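Local atomic coordinates of cytochrome c7 (Geobacter sulfurreducens, PDB entry 3H33), a protein that probably carries electrons through its three haems in the respiratory pathway by which Geobacter sulfurreducens reduces Fe(III). Residues I4-R9 with D39-V44; F15-H20 with G29-G34. All coordinates share one frame; numbering follows the deposited sequence.

Interaction 1: I4-R9 with D39-V44; sequences ITYPTR and DGFDKV. With HEM (protoporphyrin IX containing Fe), chain D.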
ATOM      1  N   ILE A   4       6.275   2.473   6.052  1.00 36.54           N
ATOM      2  CA  ILE A   4       6.671   1.090   5.875  1.00 33.89           C
ATOM      3  C   ILE A   4       7.307   0.974   4.502  1.00 35.95           C
ATOM      4  O   ILE A   4       6.659   1.203   3.480  1.00 36.08           O
ATOM      5  CB  ILE A   4       5.461   0.150   5.957  1.00 30.18           C
ATOM      6  CG1 ILE A   4       4.734   0.366   7.285  1.00 28.74           C
ATOM      7  CG2 ILE A   4       5.915  -1.295   5.816  1.00 27.00           C
ATOM      8  CD1 ILE A   4       3.566  -0.568   7.499  1.00 28.37           C
ATOM      9  N   THR A   5       8.584   0.620   4.488  1.00 37.32           N
ATOM     10  CA  THR A   5       9.334   0.494   3.250  1.00 38.11           C
ATOM     11  C   THR A   5       9.408  -0.943   2.767  1.00 40.18           C
ATOM     12  O   THR A   5       9.731  -1.851   3.532  1.00 40.26           O
ATOM     13  CB  THR A   5      10.769   1.022   3.435  1.00 38.56           C
ATOM     14  OG1 THR A   5      10.719   2.377   3.899  1.00 37.62           O
ATOM     15  CG2 THR A   5      11.544   0.950   2.128  1.00 38.01           C
ATOM     16  N   TYR A   6       9.095  -1.143   1.494  1.00 41.67           N
ATOM     17  CA  TYR A   6       9.163  -2.466   0.897  1.00 44.36           C
ATOM     18  C   TYR A   6      10.324  -2.454  -0.082  1.00 45.93           C
ATOM     19  O   TYR A   6      10.234  -1.848  -1.148  1.00 44.56           O
ATOM     20  CB  TYR A   6       7.877  -2.801   0.142  1.00 46.24           C
ATOM     21  CG  TYR A   6       6.657  -2.919   1.017  1.00 48.32           C
ATOM     22  CD1 TYR A   6       6.050  -1.789   1.555  1.00 47.75           C
ATOM     23  CD2 TYR A   6       6.126  -4.169   1.332  1.00 50.14           C
ATOM     24  CE1 TYR A   6       4.941  -1.898   2.380  1.00 49.60           C
ATOM     25  CE2 TYR A   6       5.019  -4.290   2.161  1.00 51.55           C
ATOM     26  CZ  TYR A   6       4.433  -3.151   2.683  1.00 51.65           C
ATOM     27  OH  TYR A   6       3.345  -3.265   3.516  1.00 55.01           O
ATOM     28  N   PRO A   7      11.444  -3.100   0.278  1.00 47.39           N
ATOM     29  CA  PRO A   7      12.589  -3.123  -0.633  1.00 48.38           C
ATOM     30  C   PRO A   7      12.322  -4.135  -1.742  1.00 49.63           C
ATOM     31  O   PRO A   7      12.070  -5.307  -1.474  1.00 51.39           O
ATOM     32  CB  PRO A   7      13.740  -3.532   0.282  1.00 47.92           C
ATOM     33  CG  PRO A   7      13.075  -4.491   1.217  1.00 48.29           C
ATOM     34  CD  PRO A   7      11.762  -3.786   1.544  1.00 48.17           C
ATOM     35  N   THR A   8      12.347  -3.675  -2.986  1.00 50.74           N
ATOM     36  CA  THR A   8      12.105  -4.557  -4.118  1.00 52.28           C
ATOM     37  C   THR A   8      13.170  -4.324  -5.177  1.00 53.30           C
ATOM     38  O   THR A   8      13.702  -3.219  -5.298  1.00 53.07           O
ATOM     39  CB  THR A   8      10.706  -4.313  -4.740  1.00 53.07           C
ATOM     40  OG1 THR A   8      10.600  -2.950  -5.165  1.00 54.46           O
ATOM     41  CG2 THR A   8       9.611  -4.597  -3.727  1.00 51.71           C
ATOM     42  N   ARG A   9      13.481  -5.371  -5.936  1.00 54.97           N
ATOM     43  CA  ARG A   9      14.494  -5.300  -6.987  1.00 56.30           C
ATOM     44  C   ARG A   9      14.250  -4.115  -7.913  1.00 55.35           C
ATOM     45  O   ARG A   9      15.147  -3.310  -8.166  1.00 56.50           O
ATOM     46  CB  ARG A   9      14.478  -6.575  -7.834  1.00 59.61           C
ATOM     47  CG  ARG A   9      14.027  -7.827  -7.109  1.00 64.16           C
ATOM     48  CD  ARG A   9      15.145  -8.841  -6.981  1.00 68.51           C
ATOM     49  NE  ARG A   9      14.640 -10.145  -6.559  1.00 72.46           N
ATOM     50  CZ  ARG A   9      15.399 -11.222  -6.384  1.00 74.84           C
ATOM     51  NH1 ARG A   9      16.709 -11.155  -6.593  1.00 75.43           N
ATOM     52  NH2 ARG A   9      14.849 -12.370  -6.005  1.00 75.56           N
ATOM     53  N   ASP A  39      -1.949 -11.277   6.197  1.00 38.35           N
ATOM     54  CA  ASP A  39      -1.508 -12.568   5.690  1.00 38.96           C
ATOM     55  C   ASP A  39      -1.522 -12.679   4.174  1.00 37.40           C
ATOM     56  O   ASP A  39      -2.489 -12.301   3.513  1.00 35.59           O
ATOM     57  CB  ASP A  39      -2.345 -13.689   6.310  0.50 38.70           C
ATOM     58  CG  ASP A  39      -2.141 -13.799   7.808  0.50 40.21           C
ATOM     59  OD1 ASP A  39      -0.972 -13.810   8.251  0.50 40.18           O
ATOM     60  OD2 ASP A  39      -3.147 -13.878   8.541  0.50 40.51           O
ATOM     61  N   GLY A  40      -0.423 -13.195   3.636  1.00 37.34           N
ATOM     62  CA  GLY A  40      -0.309 -13.364   2.201  1.00 38.68           C
ATOM     63  C   GLY A  40      -0.010 -12.088   1.440  1.00 39.15           C
ATOM     64  O   GLY A  40      -0.200 -12.043   0.225  1.00 39.92           O
ATOM     65  N   PHE A  41       0.456 -11.051   2.132  1.00 39.60           N
ATOM     66  CA  PHE A  41       0.762  -9.800   1.450  1.00 40.08           C
ATOM     67  C   PHE A  41       1.998  -9.978   0.581  1.00 39.72           C
ATOM     68  O   PHE A  41       3.090 -10.266   1.080  1.00 39.44           O
ATOM     69  CB  PHE A  41       1.007  -8.657   2.439  1.00 40.89           C
ATOM     70  CG  PHE A  41       0.830  -7.297   1.829  1.00 42.19           C
ATOM     71  CD1 PHE A  41      -0.441  -6.759   1.656  1.00 42.91           C
ATOM     72  CD2 PHE A  41       1.926  -6.580   1.362  1.00 42.77           C
ATOM     73  CE1 PHE A  41      -0.620  -5.523   1.021  1.00 44.15           C
ATOM     74  CE2 PHE A  41       1.759  -5.346   0.727  1.00 43.53           C
ATOM     75  CZ  PHE A  41       0.484  -4.819   0.555  1.00 42.82           C
ATOM     76  N   ASP A  42       1.815  -9.795  -0.720  1.00 38.80           N
ATOM     77  CA  ASP A  42       2.904  -9.944  -1.673  1.00 39.43           C
ATOM     78  C   ASP A  42       2.694  -9.051  -2.894  1.00 38.82           C
ATOM     79  O   ASP A  42       1.837  -8.168  -2.892  1.00 38.87           O
ATOM     80  CB  ASP A  42       3.005 -11.405  -2.124  1.00 38.77           C
ATOM     81  CG  ASP A  42       1.690 -11.940  -2.673  1.00 40.28           C
ATOM     82  OD1 ASP A  42       0.800 -11.131  -3.023  1.00 39.38           O
ATOM     83  OD2 ASP A  42       1.547 -13.177  -2.762  1.00 42.72           O
ATOM     84  N   LYS A  43       3.481  -9.305  -3.936  1.00 37.75           N
ATOM     85  CA  LYS A  43       3.408  -8.549  -5.179  1.00 37.57           C
ATOM     86  C   LYS A  43       1.992  -8.498  -5.744  1.00 35.69           C
ATOM     87  O   LYS A  43       1.460  -7.421  -6.005  1.00 34.89           O
ATOM     88  CB  LYS A  43       4.335  -9.170  -6.229  1.00 39.90           C
ATOM     89  CG  LYS A  43       4.386  -8.388  -7.540  1.00 44.50           C
ATOM     90  CD  LYS A  43       4.970  -9.214  -8.680  1.00 48.55           C
ATOM     91  CE  LYS A  43       4.014 -10.327  -9.093  1.00 49.97           C
ATOM     92  N   VAL A  44       1.391  -9.666  -5.937  1.00 33.80           N
ATOM     93  CA  VAL A  44       0.046  -9.748  -6.489  1.00 32.75           C
ATOM     94  C   VAL A  44      -0.993  -9.002  -5.663  1.00 32.50           C
ATOM     95  O   VAL A  44      -1.920  -8.409  -6.217  1.00 33.19           O
ATOM     96  CB  VAL A  44      -0.404 -11.216  -6.646  1.00 33.14           C
ATOM     97  CG1 VAL A  44      -1.868 -11.272  -7.074  1.00 30.86           C
ATOM     98  CG2 VAL A  44       0.474 -11.915  -7.690  1.00 33.96           C
TER
HETATM   99  CHA HEM D  77       6.347  -5.593  -5.886  1.00 31.83           C
HETATM  100  CHB HEM D  77       6.543  -4.435 -10.540  1.00 30.27           C
HETATM  101  CHC HEM D  77       3.260  -1.038  -9.884  1.00 27.63           C
HETATM  102  CHD HEM D  77       3.733  -1.667  -5.172  1.00 28.82           C
HETATM  103  C1A HEM D  77       6.659  -5.623  -7.235  1.00 32.64           C
HETATM  104  C2A HEM D  77       7.523  -6.602  -7.870  1.00 35.58           C
HETATM  105  C3A HEM D  77       7.614  -6.246  -9.178  1.00 34.74           C
HETATM  106  C4A HEM D  77       6.787  -5.065  -9.334  1.00 32.39           C
HETATM  107  CMA HEM D  77       8.438  -6.937 -10.267  1.00 32.73           C
HETATM  108  CAA HEM D  77       8.178  -7.806  -7.181  1.00 37.46           C
HETATM  109  CBA HEM D  77       9.450  -7.368  -6.472  1.00 43.06           C
HETATM  110  CGA HEM D  77      10.578  -7.073  -7.440  1.00 46.72           C
HETATM  111  O1A HEM D  77      11.352  -6.120  -7.196  1.00 47.76           O
HETATM  112  O2A HEM D  77      10.696  -7.808  -8.443  1.00 49.35           O
HETATM  113  C1B HEM D  77       5.666  -3.394 -10.778  1.00 28.60           C
HETATM  114  C2B HEM D  77       5.314  -2.895 -12.099  1.00 28.67           C
HETATM  115  C3B HEM D  77       4.338  -1.971 -11.951  1.00 27.65           C
HETATM  116  C4B HEM D  77       4.113  -1.910 -10.503  1.00 28.41           C
HETATM  117  CMB HEM D  77       5.873  -3.400 -13.417  1.00 26.07           C
HETATM  118  CAB HEM D  77       3.570  -1.253 -13.063  1.00 25.60           C
HETATM  119  CBB HEM D  77       2.764  -2.128 -14.020  1.00 23.64           C
HETATM  120  C1C HEM D  77       3.100  -0.914  -8.520  1.00 28.20           C
HETATM  121  C2C HEM D  77       2.372   0.173  -7.891  1.00 28.83           C
HETATM  122  C3C HEM D  77       2.585   0.036  -6.545  1.00 28.56           C
HETATM  123  C4C HEM D  77       3.403  -1.137  -6.389  1.00 27.78           C
HETATM  124  CMC HEM D  77       1.661   1.324  -8.607  1.00 25.77           C
HETATM  125  CAC HEM D  77       2.167   0.961  -5.390  1.00 28.40           C
HETATM  126  CBC HEM D  77       0.702   1.373  -5.399  1.00 26.70           C
HETATM  127  C1D HEM D  77       4.419  -2.830  -4.940  1.00 30.52           C
HETATM  128  C2D HEM D  77       4.712  -3.354  -3.628  1.00 31.25           C
HETATM  129  C3D HEM D  77       5.403  -4.489  -3.846  1.00 31.53           C
HETATM  130  C4D HEM D  77       5.542  -4.653  -5.267  1.00 30.45           C
HETATM  131  CMD HEM D  77       4.373  -2.701  -2.289  1.00 30.95           C
HETATM  132  CAD HEM D  77       6.048  -5.353  -2.798  1.00 31.59           C
HETATM  133  CBD HEM D  77       5.153  -6.435  -2.241  1.00 33.66           C
HETATM  134  CGD HEM D  77       5.889  -7.316  -1.252  1.00 37.24           C
HETATM  135  O1D HEM D  77       6.683  -6.779  -0.453  1.00 39.00           O
HETATM  136  O2D HEM D  77       5.671  -8.542  -1.268  1.00 37.85           O
HETATM  137  NA  HEM D  77       6.188  -4.709  -8.145  1.00 31.41           N
HETATM  138  NB  HEM D  77       4.910  -2.808  -9.806  1.00 28.35           N
HETATM  139  NC  HEM D  77       3.742  -1.693  -7.585  1.00 27.48           N
HETATM  140  ND  HEM D  77       4.949  -3.610  -5.931  1.00 29.85           N
HETATM  141 FE   HEM D  77       4.935  -3.225  -7.852  1.00 27.20          FE
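With chi1 at -65°, CG of Y6 lies opposite the carbonyl carbon and the phenol ring swings off strand 3-6 toward F41, whose own CG is anti to the backbone N (chi1 -159°). The two side chains cross at about a right angle and meet at CE2 of Y6 and CE2 of F41, 3.7 Å apart. The ring planes are inclined at 44°, an oblique aromatic pair. F41 CE2 also lies 3.8 Å from Y6 OH, a hydroxyl that is buried without a polar partner in the model. Y6 stands on the first strand of the two-stranded antiparallel hairpin of this c7 cytochrome, and its ring face takes the CMD methyl of the chain D haem, offset toward the rim; a flat aromatic suits the place because one face can take this methyl while its CE2 side meets F41. Around the propionates, Y6 CD2 comes to 3.2 Å from O1D, and R9 N lies 2.6 Å from O1A. On the other segment D42 CA is 3.1 Å from O2D. D42 is the N-cap of helix 43-46, its OD1 accepting from M45 N, while the methylene chain of K43 lies against the porphyrin, with CG 3.6 Å from C1A.

Interaction 2: F15-H20 with G29-G34; sequences FPHKKH and GCHEKG. With HEM (protoporphyrin IX containing Fe), chain B.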
ATOM      1  N   PHE A  15       5.447   3.006   1.924  1.00 26.50           N
ATOM      2  CA  PHE A  15       4.026   3.095   2.253  1.00 24.60           C
ATOM      3  C   PHE A  15       3.811   4.009   3.447  1.00 24.19           C
ATOM      4  O   PHE A  15       4.131   3.646   4.578  1.00 23.29           O
ATOM      5  CB  PHE A  15       3.485   1.695   2.568  1.00 23.59           C
ATOM      6  CG  PHE A  15       2.058   1.673   3.065  1.00 23.84           C
ATOM      7  CD1 PHE A  15       1.049   2.348   2.386  1.00 25.19           C
ATOM      8  CD2 PHE A  15       1.713   0.917   4.181  1.00 23.74           C
ATOM      9  CE1 PHE A  15      -0.283   2.267   2.807  1.00 24.10           C
ATOM     10  CE2 PHE A  15       0.389   0.830   4.611  1.00 23.48           C
ATOM     11  CZ  PHE A  15      -0.613   1.507   3.920  1.00 24.04           C
ATOM     12  N   PRO A  16       3.270   5.214   3.210  1.00 22.85           N
ATOM     13  CA  PRO A  16       3.025   6.165   4.300  1.00 23.05           C
ATOM     14  C   PRO A  16       1.769   5.738   5.054  1.00 23.23           C
ATOM     15  O   PRO A  16       0.671   6.224   4.795  1.00 23.62           O
ATOM     16  CB  PRO A  16       2.867   7.488   3.561  1.00 21.75           C
ATOM     17  CG  PRO A  16       2.168   7.062   2.290  1.00 22.00           C
ATOM     18  CD  PRO A  16       2.909   5.791   1.901  1.00 22.33           C
ATOM     19  N   HIS A  17       1.954   4.816   5.991  1.00 23.64           N
ATOM     20  CA  HIS A  17       0.861   4.257   6.772  1.00 24.44           C
ATOM     21  C   HIS A  17       0.009   5.253   7.544  1.00 25.88           C
ATOM     22  O   HIS A  17      -1.220   5.165   7.502  1.00 25.64           O
ATOM     23  CB  HIS A  17       1.400   3.179   7.715  1.00 22.99           C
ATOM     24  CG  HIS A  17       0.335   2.338   8.350  1.00 22.40           C
ATOM     25  ND1 HIS A  17      -0.385   2.712   9.462  1.00 20.45           N
ATOM     26  CD2 HIS A  17      -0.129   1.107   8.010  1.00 22.98           C
ATOM     27  CE1 HIS A  17      -1.237   1.719   9.760  1.00 20.94           C
ATOM     28  NE2 HIS A  17      -1.126   0.720   8.908  1.00 23.76           N
ATOM     29  N   LYS A  18       0.626   6.201   8.242  1.00 27.74           N
ATOM     30  CA  LYS A  18      -0.191   7.148   8.983  1.00 30.26           C
ATOM     31  C   LYS A  18      -1.061   7.986   8.055  1.00 32.67           C
ATOM     32  O   LYS A  18      -2.213   8.284   8.373  1.00 30.89           O
ATOM     33  CB  LYS A  18       0.648   8.070   9.865  1.00 31.41           C
ATOM     34  CG  LYS A  18      -0.248   9.058  10.601  1.00 36.17           C
ATOM     35  CD  LYS A  18      -1.238   8.400  11.540  1.00 42.97           C
ATOM     36  CE  LYS A  18      -1.594   9.364  12.674  1.00 45.55           C
ATOM     37  NZ  LYS A  18      -2.847   8.939  13.383  1.00 47.00           N
ATOM     38  N   LYS A  19      -0.509   8.381   6.915  1.00 33.69           N
ATOM     39  CA  LYS A  19      -1.283   9.158   5.955  1.00 36.21           C
ATOM     40  C   LYS A  19      -2.555   8.399   5.608  1.00 35.48           C
ATOM     41  O   LYS A  19      -3.644   8.967   5.576  1.00 34.26           O
ATOM     42  CB  LYS A  19      -0.500   9.380   4.668  1.00 38.86           C
ATOM     43  CG  LYS A  19       0.286  10.648   4.626  1.00 43.15           C
ATOM     44  CD  LYS A  19       0.783  10.872   3.215  1.00 47.49           C
ATOM     45  CE  LYS A  19       1.572  12.149   3.101  1.00 48.58           C
ATOM     46  N   HIS A  20      -2.403   7.108   5.347  1.00 32.76           N
ATOM     47  CA  HIS A  20      -3.540   6.278   4.995  1.00 32.03           C
ATOM     48  C   HIS A  20      -4.570   6.137   6.099  1.00 32.25           C
ATOM     49  O   HIS A  20      -5.770   6.178   5.832  1.00 30.91           O
ATOM     50  CB  HIS A  20      -3.076   4.887   4.550  1.00 29.69           C
ATOM     51  CG  HIS A  20      -2.424   4.881   3.203  1.00 29.04           C
ATOM     52  ND1 HIS A  20      -1.197   5.442   2.934  1.00 27.40           N
ATOM     53  CD2 HIS A  20      -2.887   4.426   2.012  1.00 26.91           C
ATOM     54  CE1 HIS A  20      -0.966   5.318   1.620  1.00 27.35           C
ATOM     55  NE2 HIS A  20      -1.967   4.706   1.017  1.00 25.95           N
ATOM     56  N   GLY A  29     -11.010  -1.844   6.932  1.00 38.12           N
ATOM     57  CA  GLY A  29     -11.050  -1.875   5.481  1.00 36.57           C
ATOM     58  C   GLY A  29      -9.831  -2.594   4.924  1.00 36.30           C
ATOM     59  O   GLY A  29      -9.958  -3.529   4.131  1.00 35.55           O
ATOM     60  N   CYS A  30      -8.645  -2.169   5.351  1.00 34.04           N
ATOM     61  CA  CYS A  30      -7.404  -2.785   4.884  1.00 33.52           C
ATOM     62  C   CYS A  30      -7.025  -3.998   5.710  1.00 34.41           C
ATOM     63  O   CYS A  30      -6.389  -4.925   5.212  1.00 34.37           O
ATOM     64  CB  CYS A  30      -6.259  -1.784   4.940  1.00 31.02           C
ATOM     65  SG  CYS A  30      -6.492  -0.321   3.893  1.00 29.99           S
ATOM     66  N   HIS A  31      -7.407  -3.985   6.979  1.00 36.12           N
ATOM     67  CA  HIS A  31      -7.097  -5.086   7.880  1.00 38.03           C
ATOM     68  C   HIS A  31      -8.359  -5.911   8.156  1.00 42.62           C
ATOM     69  O   HIS A  31      -8.951  -5.819   9.231  1.00 42.74           O
ATOM     70  CB  HIS A  31      -6.531  -4.533   9.190  1.00 32.93           C
ATOM     71  CG  HIS A  31      -5.172  -3.911   9.057  1.00 30.14           C
ATOM     72  ND1 HIS A  31      -3.994  -4.624   9.001  1.00 25.25           N
ATOM     73  CD2 HIS A  31      -4.811  -2.603   9.010  1.00 27.62           C
ATOM     74  CE1 HIS A  31      -2.982  -3.748   8.934  1.00 26.53           C
ATOM     75  NE2 HIS A  31      -3.423  -2.506   8.935  1.00 24.52           N
ATOM     76  N   GLU A  32      -8.760  -6.719   7.180  1.00 47.57           N
ATOM     77  CA  GLU A  32      -9.952  -7.552   7.315  1.00 53.53           C
ATOM     78  C   GLU A  32      -9.932  -8.418   8.566  1.00 55.95           C
ATOM     79  O   GLU A  32     -10.931  -8.509   9.279  1.00 57.78           O
ATOM     80  CB  GLU A  32     -10.115  -8.443   6.079  1.00 56.19           C
ATOM     81  CG  GLU A  32     -10.686  -7.720   4.866  1.00 59.82           C
ATOM     82  CD  GLU A  32     -10.502  -8.498   3.575  1.00 63.37           C
ATOM     83  OE1 GLU A  32     -10.826  -9.708   3.553  1.00 64.41           O
ATOM     84  OE2 GLU A  32     -10.037  -7.896   2.580  1.00 65.04           O
ATOM     85  N   LYS A  33      -8.793  -9.047   8.834  1.00 57.65           N
ATOM     86  CA  LYS A  33      -8.658  -9.916   9.997  1.00 58.70           C
ATOM     87  C   LYS A  33      -8.099  -9.167  11.201  1.00 59.07           C
ATOM     88  O   LYS A  33      -7.272  -9.694  11.944  1.00 60.65           O
ATOM     89  CB  LYS A  33      -7.755 -11.108   9.657  1.00 60.02           C
ATOM     90  CG  LYS A  33      -8.359 -12.118   8.676  1.00 62.53           C
ATOM     91  N   GLY A  34      -8.554  -7.934  11.391  1.00 58.93           N
ATOM     92  CA  GLY A  34      -8.092  -7.146  12.518  1.00 58.35           C
ATOM     93  C   GLY A  34      -6.686  -6.594  12.363  1.00 57.90           C
ATOM     94  O   GLY A  34      -5.787  -7.299  11.900  1.00 58.36           O
TER
HETATM   95  CHA HEM B  75       0.620  -2.643   8.807  1.00 22.31           C
HETATM   96  CHB HEM B  75      -2.349  -1.240  12.301  1.00 23.63           C
HETATM   97  CHC HEM B  75      -4.908   1.255   9.151  1.00 26.09           C
HETATM   98  CHD HEM B  75      -2.593  -1.098   5.653  1.00 22.05           C
HETATM   99  C1A HEM B  75       0.139  -2.295  10.053  1.00 24.69           C
HETATM  100  C2A HEM B  75       0.729  -2.785  11.292  1.00 25.27           C
HETATM  101  C3A HEM B  75      -0.173  -2.509  12.270  1.00 25.38           C
HETATM  102  C4A HEM B  75      -1.275  -1.798  11.626  1.00 25.98           C
HETATM  103  CMA HEM B  75      -0.103  -2.917  13.740  1.00 24.01           C
HETATM  104  CAA HEM B  75       2.059  -3.553  11.402  1.00 24.72           C
HETATM  105  CBA HEM B  75       1.851  -5.047  11.191  1.00 24.38           C
HETATM  106  CGA HEM B  75       3.155  -5.836  11.167  1.00 28.44           C
HETATM  107  O1A HEM B  75       4.217  -5.275  11.527  1.00 25.13           O
HETATM  108  O2A HEM B  75       3.109  -7.030  10.792  1.00 30.16           O
HETATM  109  C1B HEM B  75      -3.342  -0.466  11.759  1.00 26.24           C
HETATM  110  C2B HEM B  75      -4.365   0.236  12.517  1.00 27.71           C
HETATM  111  C3B HEM B  75      -5.036   1.019  11.632  1.00 27.53           C
HETATM  112  C4B HEM B  75      -4.446   0.753  10.344  1.00 27.17           C
HETATM  113  CMB HEM B  75      -4.596   0.117  14.022  1.00 27.28           C
HETATM  114  CAB HEM B  75      -6.189   2.000  11.876  1.00 30.87           C
HETATM  115  CBB HEM B  75      -5.949   3.058  12.937  1.00 28.97           C
HETATM  116  C1C HEM B  75      -4.460   0.864   7.902  1.00 26.65           C
HETATM  117  C2C HEM B  75      -5.077   1.268   6.642  1.00 26.31           C
HETATM  118  C3C HEM B  75      -4.476   0.562   5.661  1.00 25.04           C
HETATM  119  C4C HEM B  75      -3.474  -0.266   6.326  1.00 25.47           C
HETATM  120  CMC HEM B  75      -6.255   2.228   6.481  1.00 26.93           C
HETATM  121  CAC HEM B  75      -4.887   0.478   4.189  1.00 27.28           C
HETATM  122  CBC HEM B  75      -4.775   1.789   3.427  1.00 24.40           C
HETATM  123  C1D HEM B  75      -1.519  -1.769   6.195  1.00 21.79           C
HETATM  124  C2D HEM B  75      -0.549  -2.529   5.445  1.00 21.39           C
HETATM  125  C3D HEM B  75       0.395  -2.959   6.336  1.00 21.72           C
HETATM  126  C4D HEM B  75      -0.029  -2.420   7.618  1.00 22.49           C
HETATM  127  CMD HEM B  75      -0.617  -2.813   3.950  1.00 20.57           C
HETATM  128  CAD HEM B  75       1.530  -3.956   6.129  1.00 17.83           C
HETATM  129  CBD HEM B  75       1.012  -5.374   6.375  1.00 21.08           C
HETATM  130  CGD HEM B  75       2.110  -6.429   6.331  1.00 25.11           C
HETATM  131  O1D HEM B  75       1.792  -7.630   6.456  1.00 24.22           O
HETATM  132  O2D HEM B  75       3.289  -6.061   6.171  1.00 24.60           O
HETATM  133  NA  HEM B  75      -1.074  -1.683  10.268  1.00 24.16           N
HETATM  134  NB  HEM B  75      -3.409  -0.155  10.430  1.00 26.37           N
HETATM  135  NC  HEM B  75      -3.477  -0.074   7.693  1.00 23.99           N
HETATM  136  ND  HEM B  75      -1.211  -1.724   7.523  1.00 21.80           N
HETATM  137 FE   HEM B  75      -2.302  -0.882   8.977  1.00 24.61          FE
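H17 and H31 reach the iron of the chain B haem from its two faces, and their NE2 atoms come within 4.0 Å of each other. This is the bis-histidine ligation of the multihaem c-type cytochromes: H31 closes a C-x-x-C-H haem-binding motif, and H17 is the distal ligand, at the start of helix 17-24. From CB of H17 the chain continues to CG anti to the backbone N (chi1 -168°), which carries the imidazole from the helix toward the porphyrin. Beyond CG the ring divides: ND1 has a weak hydrogen bond to Q21 OE1, which may help to set the ring's rotation, and CD2 passes 3.1 Å from ND of the haem. CE1 lies 2.9 Å from NB, and NE2 at the tip binds the iron at 2.0 Å. Histidine suits both axial places because the lone pair of NE2, at the ring's tip, can bind the iron.

H31 NE2 completes the axis, also 2.0 Å from the iron. Just before it in the chain, C30 SG is joined covalently to CAC of the haem at 1.8 Å, so a single short loop supplies both a thioether and a ligand; it then folds away in a type I turn from H31 to G34. On the distal side the F15 ring is wedged between the haem, where its CE2 is 3.6 Å from C2D, and the imidazole of H20, whose face lies under F15 CE1. H20 serves a different haem, binding its iron together with H55. P16 O accepts from both H20 N and H20 ND1, the side-chain bond being 2.8 Å long and nearly straight (166°), with the donor above the carbonyl plane.

Interaction 2 is buried and nested along the chain within the loop closed by interaction 1, which is partly buried. Both use the N-terminal hairpin: segment 4-9 starts on strand 3-6, segment 15-20 on the neighbouring strand 13-16, and I4 O lies 2.7 Å from F15 N, a probable hydrogen bond. Side chains join them too, Y6 CE1 packing on F15 CB and I4 CD1 on H17 CD2. Each contact adjoins a haem, which in interaction 2 lies between the two histidines. There they bind the iron and C30 is joined to the haem through a thioether; interaction 1 lines the propionate edge of another haem, with one aromatic pair as the direct contact.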